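PDB 4NRH: CopN from Chlamydia pneumoniae, which probably acts as a gatekeeper of type III secretion that, in complex with the chaperone Scc3, directs the secretion of translocator proteins. Local coordinates for residues T16-K21 against L68-Q73; K21-S24 against E28-G31; R35-A40 against Q55-D60. All coordinates share one frame; numbering follows the deposited sequence.

Contact 1 of 3, residues T16-K21 against L68-Q73; sequences TDLADK and LDYLVQ
L18 and A19, in the first turn of helix 18-24, pack against Y70 and Q73 of helix 61-74. The apolar contacts form two groups: the L18 methyls lie on Q73, and L18 CG and A19 lie against the Y70 ring. CD2 of L18 is 3.8 Å from Q73 CG, and the two side chains cross at about a right angle. The amide nitrogen of Q73 stays near L18 CD1, while OE1 faces Y22 OH in a hydrogen bond modelled too short to be trusted. CG of L18 lies near the plane of the Y70 ring, at its edge, 4.1 Å from Y70 CD1. With its CG anti to the backbone N (chi1 157°), Y70 extends its ring beside A19, bringing Y70 CE1 3.6 Å from A19 CA and the phenol oxygen onto the alanine methyl.

Polar bridging rests on one water in the plane of the Y70 ring. It lies 2.7 Å from Y70 OH, donates to D17 OD2 at 2.7 Å and accepts from A19 N at 3.2 Å. The other oxygen of D17, the N-cap of helix 18-24, takes the amide of D20 (D20 N to D17 OD1, 3.1 Å) from above the carboxylate plane, and also forms a salt bridge with R35.

Hydrocarbon packing thus carries the direct contact, while one water ties the tyrosine hydroxyl to the capped N-terminus of the other helix.

Contact 2 of 3, residues K21-S24 against E28-G31; sequences KYAS and EISG. With NA (sodium ion), chain E.
The peptide plane joining S30 to G31 carries the methyl of A23 over one face: A23 CB stands 3.5 Å from S30 C and 3.4 Å from G31 N, and nearly all of that separation is perpendicular to the plane. The same methyl touches the preceding peptide at its carbonyl, with A23 CB 3.4 Å from I29 O, and more loosely meets the CG2 branch of I29. This packing of a small methyl on backbone goes with a short separation, 5.0 Å between A23 CA and S30 CA.

Beside this packing, two carbonyls converge on a sodium ion. A23 O and I29 O each bind it at 2.5 Å, and they subtend about 97° at the metal. Water 3 binds at 2.3 Å. Water 4, longer at 2.8 Å, lies almost directly across the metal from A23 O, at about 175°. Water 2 sits roughly across from I29 O and donates to S24 O at 3.0 Å, linking the coordination shell to the S24 carbonyl. N26 O makes the sixth ligand, so the protein supplies backbone oxygens alone.

The site thus clasps the turn between helix 18-24 and helix 31-40. S30 is the N-cap of the latter, and its amide bonds E33 OE1, consistent with a capping box. I29 reaches L34 of helix 31-40 and L63 of helix 61-74, which places the turn against both helices.

Contact 3 of 3, residues R35-A40 against Q55-D60; sequences RGLRDA and QEKIKD
K57, at the end of helix 47-57, lays its aliphatic chain against L37 and A40 of helix 31-40. Its CD meets one branch of the leucine, L37 CD1 to K57 CD at 3.8 Å, and one carbon further out K57 CE touches the methyl of A40 at 3.6 Å. The carbonyl of G36 is a looser neighbour, G36 O lying 4.2 Å from K57 CE. The lysine is extended through chi3, then bends at chi4 (-65°), which carries NZ off the line of the chain beyond the methylenes that do the touching.

Further out, L37 also packs on A67 and L71 of helix 61-74, and I58 packs on L63 of that helix. R38 and D39 form a salt bridge on the same helix as L37. The arginine grips side-on, NE at 3.1 Å and NH2 at 3.2 Å from the single atom D39 OD1, with the acceptor close to the guanidinium plane. R35 CG lies above one face of the R38 guanidinium, toward its rim, and R38 also packs on Y70.

What crosses between the two segments is thus hydrocarbon contact, made largely by lysine methylenes on L37 and A40 rather than by the charged NZ.

In the fold
All three contacts lie in the HrpJ-like part of the chain, and helix 18-24 serves both contact 1 and contact 2, whose centres are about 9 Å apart. Y22 joins them: its OH is 2.4 Å from Q73 OE1, a probable hydrogen bond whose modelled length is doubtful. Contact 3 lies about 13 Å, centre to centre, from each. R35 ties it to contact 1, R35 NH1 being 2.8 Å from D20 OD1 in a salt bridge, while I29 CD1 packs 3.8 Å from I58 CD1. The sodium belongs to contact 2; the A19 side chain is about 10 Å from it. Helix 61-74, one side of contact 1, also meets Y22, I29, L37 and I58.

Contact 1 of 3, residues T16-K21 against L68-Q73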
loop_
_atom_site.group_PDB
_atom_site.type_symbol
_atom_site.label_atom_id
_atom_site.label_comp_id
_atom_site.label_asym_id
_atom_site.label_seq_id
_atom_site.Cartn_x
_atom_site.Cartn_y
_atom_site.Cartn_z
ATOM N N THR A 16 13.753 -36.842 -17.352
ATOM C CA THR A 16 13.831 -38.012 -18.218
ATOM C C THR A 16 13.819 -37.598 -19.687
ATOM O O THR A 16 14.843 -37.179 -20.226
ATOM C CB THR A 16 12.674 -38.987 -17.947
ATOM O OG1 THR A 16 11.453 -38.430 -18.448
ATOM C CG2 THR A 16 12.534 -39.239 -16.453
ATOM N N ASP A 17 12.664 -37.721 -20.334
ATOM C CA ASP A 17 12.505 -37.200 -21.688
ATOM C C ASP A 17 11.989 -35.764 -21.624
ATOM O O ASP A 17 11.680 -35.261 -20.544
ATOM C CB ASP A 17 11.580 -38.098 -22.522
ATOM C CG ASP A 17 10.106 -37.812 -22.292
ATOM O OD1 ASP A 17 9.721 -37.489 -21.149
ATOM O OD2 ASP A 17 9.328 -37.911 -23.263
ATOM N N LEU A 18 11.899 -35.110 -22.777
ATOM C CA LEU A 18 11.571 -33.687 -22.818
ATOM C C LEU A 18 10.153 -33.391 -22.331
ATOM O O LEU A 18 9.917 -32.376 -21.676
ATOM C CB LEU A 18 11.756 -33.139 -24.235
ATOM C CG LEU A 18 11.512 -31.635 -24.389
ATOM C CD1 LEU A 18 12.454 -30.846 -23.491
ATOM C CD2 LEU A 18 11.671 -31.206 -25.837
ATOM N N ALA A 19 9.215 -34.275 -22.656
ATOM C CA ALA A 19 7.823 -34.098 -22.252
ATOM C C ALA A 19 7.680 -34.044 -20.733
ATOM O O ALA A 19 6.913 -33.242 -20.201
ATOM C CB ALA A 19 6.962 -35.210 -22.825
ATOM N N ASP A 20 8.423 -34.904 -20.044
ATOM C CA ASP A 20 8.409 -34.935 -18.585
ATOM C C ASP A 20 8.979 -33.655 -17.978
ATOM O O ASP A 20 8.541 -33.221 -16.914
ATOM C CB ASP A 20 9.185 -36.150 -18.071
ATOM C CG ASP A 20 8.509 -37.463 -18.422
ATOM O OD1 ASP A 20 7.307 -37.443 -18.757
ATOM O OD2 ASP A 20 9.182 -38.514 -18.368
ATOM N N LYS A 21 9.958 -33.055 -18.652
ATOM C CA LYS A 21 10.578 -31.827 -18.158
ATOM C C LYS A 21 9.610 -30.649 -18.233
ATOM O O LYS A 21 9.546 -29.833 -17.314
ATOM C CB LYS A 21 11.857 -31.508 -18.938
ATOM C CG LYS A 21 12.957 -32.547 -18.782
ATOM C CD LYS A 21 14.152 -32.224 -19.664
ATOM C CE LYS A 21 15.214 -33.309 -19.574
ATOM N NZ LYS A 21 15.709 -33.480 -18.180
ATOM N N LEU A 68 2.568 -26.459 -27.685
ATOM C CA LEU A 68 3.153 -26.090 -28.969
ATOM C C LEU A 68 4.652 -25.833 -28.850
ATOM O O LEU A 68 5.424 -26.224 -29.728
ATOM C CB LEU A 68 2.446 -24.863 -29.544
ATOM C CG LEU A 68 1.127 -25.185 -30.249
ATOM C CD1 LEU A 68 0.268 -23.942 -30.382
ATOM C CD2 LEU A 68 1.384 -25.815 -31.612
ATOM N N ASP A 69 5.061 -25.161 -27.776
ATOM C CA ASP A 69 6.481 -24.974 -27.490
ATOM C C ASP A 69 7.191 -26.320 -27.405
ATOM O O ASP A 69 8.299 -26.481 -27.916
ATOM C CB ASP A 69 6.680 -24.190 -26.189
ATOM C CG ASP A 69 6.177 -22.764 -26.283
ATOM O OD1 ASP A 69 6.192 -22.198 -27.397
ATOM O OD2 ASP A 69 5.773 -22.205 -25.243
ATOM N N TYR A 70 6.546 -27.281 -26.751
ATOM C CA TYR A 70 7.107 -28.617 -26.595
ATOM C C TYR A 70 7.233 -29.339 -27.935
ATOM O O TYR A 70 8.263 -29.945 -28.225
ATOM C CB TYR A 70 6.255 -29.455 -25.638
ATOM C CG TYR A 70 6.428 -30.944 -25.842
ATOM C CD1 TYR A 70 7.583 -31.591 -25.421
ATOM C CD2 TYR A 70 5.443 -31.700 -26.466
ATOM C CE1 TYR A 70 7.751 -32.949 -25.612
ATOM C CE2 TYR A 70 5.603 -33.060 -26.660
ATOM C CZ TYR A 70 6.759 -33.680 -26.230
ATOM O OH TYR A 70 6.926 -35.033 -26.419
ATOM N N LEU A 71 6.176 -29.271 -28.740
ATOM C CA LEU A 71 6.141 -29.957 -30.029
ATOM C C LEU A 71 7.239 -29.456 -30.960
ATOM O O LEU A 71 7.913 -30.247 -31.621
ATOM C CB LEU A 71 4.773 -29.780 -30.692
ATOM C CG LEU A 71 3.596 -30.486 -30.015
ATOM C CD1 LEU A 71 2.286 -30.105 -30.687
ATOM C CD2 LEU A 71 3.795 -31.993 -30.032
ATOM N N VAL A 72 7.410 -28.140 -31.009
ATOM C CA VAL A 72 8.460 -27.530 -31.816
ATOM C C VAL A 72 9.847 -27.964 -31.342
ATOM O O VAL A 72 10.729 -28.259 -32.149
ATOM C CB VAL A 72 8.362 -25.987 -31.779
ATOM C CG1 VAL A 72 9.607 -25.349 -32.375
ATOM C CG2 VAL A 72 7.115 -25.516 -32.515
ATOM N N GLN A 73 10.025 -28.024 -30.026
ATOM C CA GLN A 73 11.326 -28.322 -29.439
ATOM C C GLN A 73 11.712 -29.799 -29.544
ATOM O O GLN A 73 12.885 -30.125 -29.713
ATOM C CB GLN A 73 11.351 -27.885 -27.970
ATOM C CG GLN A 73 12.744 -27.858 -27.355
ATOM C CD GLN A 73 12.737 -27.414 -25.905
ATOM O OE1 GLN A 73 11.708 -26.993 -25.376
ATOM N NE2 GLN A 73 13.889 -27.508 -25.254
HETATM O O HOH W 1 9.207 -36.045 -25.264
#

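Contact 2 of 3, residues K21-S24 against E28-G31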
loop_
_atom_site.group_PDB
_atom_site.type_symbol
_atom_site.label_atom_id
_atom_site.label_comp_id
_atom_site.label_asym_id
_atom_site.label_seq_id
_atom_site.Cartn_x
_atom_site.Cartn_y
_atom_site.Cartn_z
ATOM N N LYS A 21 9.958 -33.055 -18.652
ATOM C CA LYS A 21 10.578 -31.827 -18.158
ATOM C C LYS A 21 9.610 -30.649 -18.233
ATOM O O LYS A 21 9.546 -29.833 -17.314
ATOM C CB LYS A 21 11.857 -31.508 -18.938
ATOM C CG LYS A 21 12.957 -32.547 -18.782
ATOM C CD LYS A 21 14.152 -32.224 -19.664
ATOM C CE LYS A 21 15.214 -33.309 -19.574
ATOM N NZ LYS A 21 15.709 -33.480 -18.180
ATOM N N TYR A 22 8.868 -30.565 -19.333
ATOM C CA TYR A 22 7.821 -29.559 -19.482
ATOM C C TYR A 22 6.754 -29.694 -18.400
ATOM O O TYR A 22 6.275 -28.702 -17.853
ATOM C CB TYR A 22 7.168 -29.665 -20.864
ATOM C CG TYR A 22 7.781 -28.777 -21.923
ATOM C CD1 TYR A 22 8.904 -29.180 -22.634
ATOM C CD2 TYR A 22 7.225 -27.541 -22.225
ATOM C CE1 TYR A 22 9.462 -28.371 -23.608
ATOM C CE2 TYR A 22 7.775 -26.724 -23.195
ATOM C CZ TYR A 22 8.893 -27.144 -23.885
ATOM O OH TYR A 22 9.442 -26.334 -24.852
ATOM N N ALA A 23 6.385 -30.936 -18.101
ATOM C CA ALA A 23 5.259 -31.222 -17.216
ATOM C C ALA A 23 5.649 -31.315 -15.741
ATOM O O ALA A 23 4.777 -31.319 -14.872
ATOM C CB ALA A 23 4.578 -32.506 -17.652
ATOM N N SER A 24 6.947 -31.403 -15.466
ATOM C CA SER A 24 7.444 -31.673 -14.116
ATOM C C SER A 24 6.912 -30.707 -13.055
ATOM O O SER A 24 6.443 -31.135 -12.001
ATOM C CB SER A 24 8.973 -31.640 -14.103
ATOM O OG SER A 24 9.474 -31.943 -12.812
ATOM N N GLU A 28 -1.017 -28.679 -14.444
ATOM C CA GLU A 28 -2.159 -28.736 -15.354
ATOM C C GLU A 28 -1.900 -29.590 -16.593
ATOM O O GLU A 28 -2.755 -29.688 -17.473
ATOM C CB GLU A 28 -2.575 -27.325 -15.781
ATOM C CG GLU A 28 -3.232 -26.514 -14.678
ATOM C CD GLU A 28 -3.595 -25.113 -15.125
ATOM O OE1 GLU A 28 -4.711 -24.930 -15.658
ATOM O OE2 GLU A 28 -2.768 -24.194 -14.946
ATOM N N ILE A 29 -0.726 -30.210 -16.664
ATOM C CA ILE A 29 -0.424 -31.107 -17.774
ATOM C C ILE A 29 0.615 -32.155 -17.381
ATOM O O ILE A 29 1.444 -31.929 -16.498
ATOM C CB ILE A 29 0.062 -30.320 -19.016
ATOM C CG1 ILE A 29 -0.196 -31.119 -20.296
ATOM C CG2 ILE A 29 1.530 -29.944 -18.886
ATOM C CD1 ILE A 29 -0.221 -30.275 -21.547
ATOM N N SER A 30 0.542 -33.315 -18.027
ATOM C CA SER A 30 1.467 -34.410 -17.757
ATOM C C SER A 30 2.279 -34.751 -19.001
ATOM O O SER A 30 1.895 -34.398 -20.116
ATOM C CB SER A 30 0.708 -35.644 -17.267
ATOM O OG SER A 30 -0.105 -36.184 -18.296
ATOM N N GLY A 31 3.406 -35.427 -18.803
ATOM C CA GLY A 31 4.245 -35.854 -19.907
ATOM C C GLY A 31 3.504 -36.813 -20.817
ATOM O O GLY A 31 3.698 -36.813 -22.034
HETATM NA NA NA E . 2.565 -32.266 -14.259
HETATM O O HOH W 2 3.472 -31.511 -11.894
HETATM O O HOH W 3 3.459 -34.314 -14.653
HETATM O O HOH W 4 -0.058 -33.150 -13.629
#

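Contact 3 of 3, residues R35-A40 against Q55-D60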
loop_
_atom_site.group_PDB
_atom_site.type_symbol
_atom_site.label_atom_id
_atom_site.label_comp_id
_atom_site.label_asym_id
_atom_site.label_seq_id
_atom_site.Cartn_x
_atom_site.Cartn_y
_atom_site.Cartn_z
ATOM N N ARG A 35 3.075 -36.326 -24.818
ATOM C CA ARG A 35 3.491 -37.364 -25.755
ATOM C C ARG A 35 2.302 -37.878 -26.561
ATOM O O ARG A 35 2.438 -38.215 -27.737
ATOM C CB ARG A 35 4.173 -38.521 -25.021
ATOM C CG ARG A 35 5.539 -38.175 -24.449
ATOM C CD ARG A 35 6.223 -39.403 -23.866
ATOM N NE ARG A 35 5.553 -39.882 -22.661
ATOM C CZ ARG A 35 5.885 -39.513 -21.429
ATOM N NH1 ARG A 35 6.882 -38.659 -21.237
ATOM N NH2 ARG A 35 5.222 -39.996 -20.387
ATOM N N GLY A 36 1.138 -37.936 -25.922
ATOM C CA GLY A 36 -0.080 -38.360 -26.586
ATOM C C GLY A 36 -0.441 -37.433 -27.730
ATOM O O GLY A 36 -0.891 -37.876 -28.786
ATOM N N LEU A 37 -0.244 -36.136 -27.512
ATOM C CA LEU A 37 -0.476 -35.136 -28.546
ATOM C C LEU A 37 0.540 -35.291 -29.671
ATOM O O LEU A 37 0.193 -35.231 -30.852
ATOM C CB LEU A 37 -0.409 -33.726 -27.954
ATOM C CG LEU A 37 -0.534 -32.560 -28.936
ATOM C CD1 LEU A 37 -1.820 -32.669 -29.744
ATOM C CD2 LEU A 37 -0.468 -31.229 -28.200
ATOM N N ARG A 38 1.799 -35.487 -29.288
ATOM C CA ARG A 38 2.883 -35.700 -30.240
ATOM C C ARG A 38 2.641 -36.917 -31.128
ATOM O O ARG A 38 2.873 -36.872 -32.336
ATOM C CB ARG A 38 4.209 -35.862 -29.493
ATOM C CG ARG A 38 5.403 -36.113 -30.395
ATOM C CD ARG A 38 6.558 -36.708 -29.609
ATOM N NE ARG A 38 6.218 -38.020 -29.069
ATOM C CZ ARG A 38 6.989 -38.708 -28.233
ATOM N NH1 ARG A 38 8.151 -38.209 -27.832
ATOM N NH2 ARG A 38 6.597 -39.897 -27.793
ATOM N N ASP A 39 2.173 -38.002 -30.519
ATOM C CA ASP A 39 1.949 -39.253 -31.236
ATOM C C ASP A 39 0.736 -39.184 -32.161
ATOM O O ASP A 39 0.602 -39.995 -33.078
ATOM C CB ASP A 39 1.779 -40.407 -30.244
ATOM C CG ASP A 39 3.039 -40.678 -29.443
ATOM O OD1 ASP A 39 4.124 -40.230 -29.867
ATOM O OD2 ASP A 39 2.940 -41.337 -28.386
ATOM N N ALA A 40 -0.143 -38.218 -31.919
ATOM C CA ALA A 40 -1.349 -38.061 -32.724
ATOM C C ALA A 40 -1.080 -37.242 -33.983
ATOM O O ALA A 40 -1.899 -37.213 -34.902
ATOM C CB ALA A 40 -2.453 -37.416 -31.902
ATOM N N GLN A 55 -6.373 -27.944 -30.044
ATOM C CA GLN A 55 -7.605 -27.507 -29.387
ATOM C C GLN A 55 -8.394 -28.704 -28.871
ATOM O O GLN A 55 -9.076 -28.622 -27.849
ATOM C CB GLN A 55 -8.491 -26.689 -30.337
ATOM C CG GLN A 55 -7.759 -25.886 -31.398
ATOM C CD GLN A 55 -7.029 -24.683 -30.840
ATOM O OE1 GLN A 55 -7.322 -24.217 -29.739
ATOM N NE2 GLN A 55 -6.075 -24.165 -31.606
ATOM N N GLU A 56 -8.295 -29.815 -29.592
ATOM C CA GLU A 56 -9.035 -31.027 -29.260
ATOM C C GLU A 56 -8.545 -31.669 -27.964
ATOM O O GLU A 56 -9.347 -32.068 -27.119
ATOM C CB GLU A 56 -8.935 -32.032 -30.410
ATOM C CG GLU A 56 -9.709 -33.319 -30.188
ATOM C CD GLU A 56 -9.473 -34.334 -31.290
ATOM O OE1 GLU A 56 -8.937 -33.947 -32.350
ATOM O OE2 GLU A 56 -9.827 -35.515 -31.097
ATOM N N LYS A 57 -7.230 -31.763 -27.812
ATOM C CA LYS A 57 -6.641 -32.469 -26.679
ATOM C C LYS A 57 -6.296 -31.545 -25.515
ATOM O O LYS A 57 -6.166 -31.994 -24.376
ATOM C CB LYS A 57 -5.394 -33.234 -27.125
ATOM C CG LYS A 57 -5.682 -34.325 -28.143
ATOM C CD LYS A 57 -4.437 -35.131 -28.470
ATOM C CE LYS A 57 -4.772 -36.307 -29.370
ATOM N NZ LYS A 57 -5.658 -37.294 -28.690
ATOM N N ILE A 58 -6.149 -30.255 -25.799
ATOM C CA ILE A 58 -5.851 -29.280 -24.755
ATOM C C ILE A 58 -6.899 -28.173 -24.746
ATOM O O ILE A 58 -7.145 -27.531 -25.766
ATOM C CB ILE A 58 -4.454 -28.658 -24.936
ATOM C CG1 ILE A 58 -3.393 -29.749 -25.103
ATOM C CG2 ILE A 58 -4.118 -27.761 -23.758
ATOM C CD1 ILE A 58 -3.192 -30.598 -23.869
ATOM N N LYS A 59 -7.518 -27.959 -23.589
ATOM C CA LYS A 59 -8.630 -27.020 -23.475
ATOM C C LYS A 59 -8.176 -25.582 -23.222
ATOM O O LYS A 59 -8.701 -24.644 -23.822
ATOM C CB LYS A 59 -9.574 -27.470 -22.356
ATOM C CG LYS A 59 -10.594 -26.425 -21.935
ATOM C CD LYS A 59 -11.295 -26.828 -20.646
ATOM C CE LYS A 59 -12.517 -25.965 -20.386
ATOM N NZ LYS A 59 -13.581 -26.184 -21.402
ATOM N N ASP A 60 -7.196 -25.412 -22.342
ATOM C CA ASP A 60 -6.751 -24.078 -21.950
ATOM C C ASP A 60 -5.687 -23.544 -22.906
ATOM O O ASP A 60 -4.662 -24.191 -23.120
ATOM C CB ASP A 60 -6.217 -24.091 -20.517
ATOM C CG ASP A 60 -5.998 -22.694 -19.963
ATOM O OD1 ASP A 60 -4.991 -22.056 -20.330
ATOM O OD2 ASP A 60 -6.835 -22.236 -19.157
#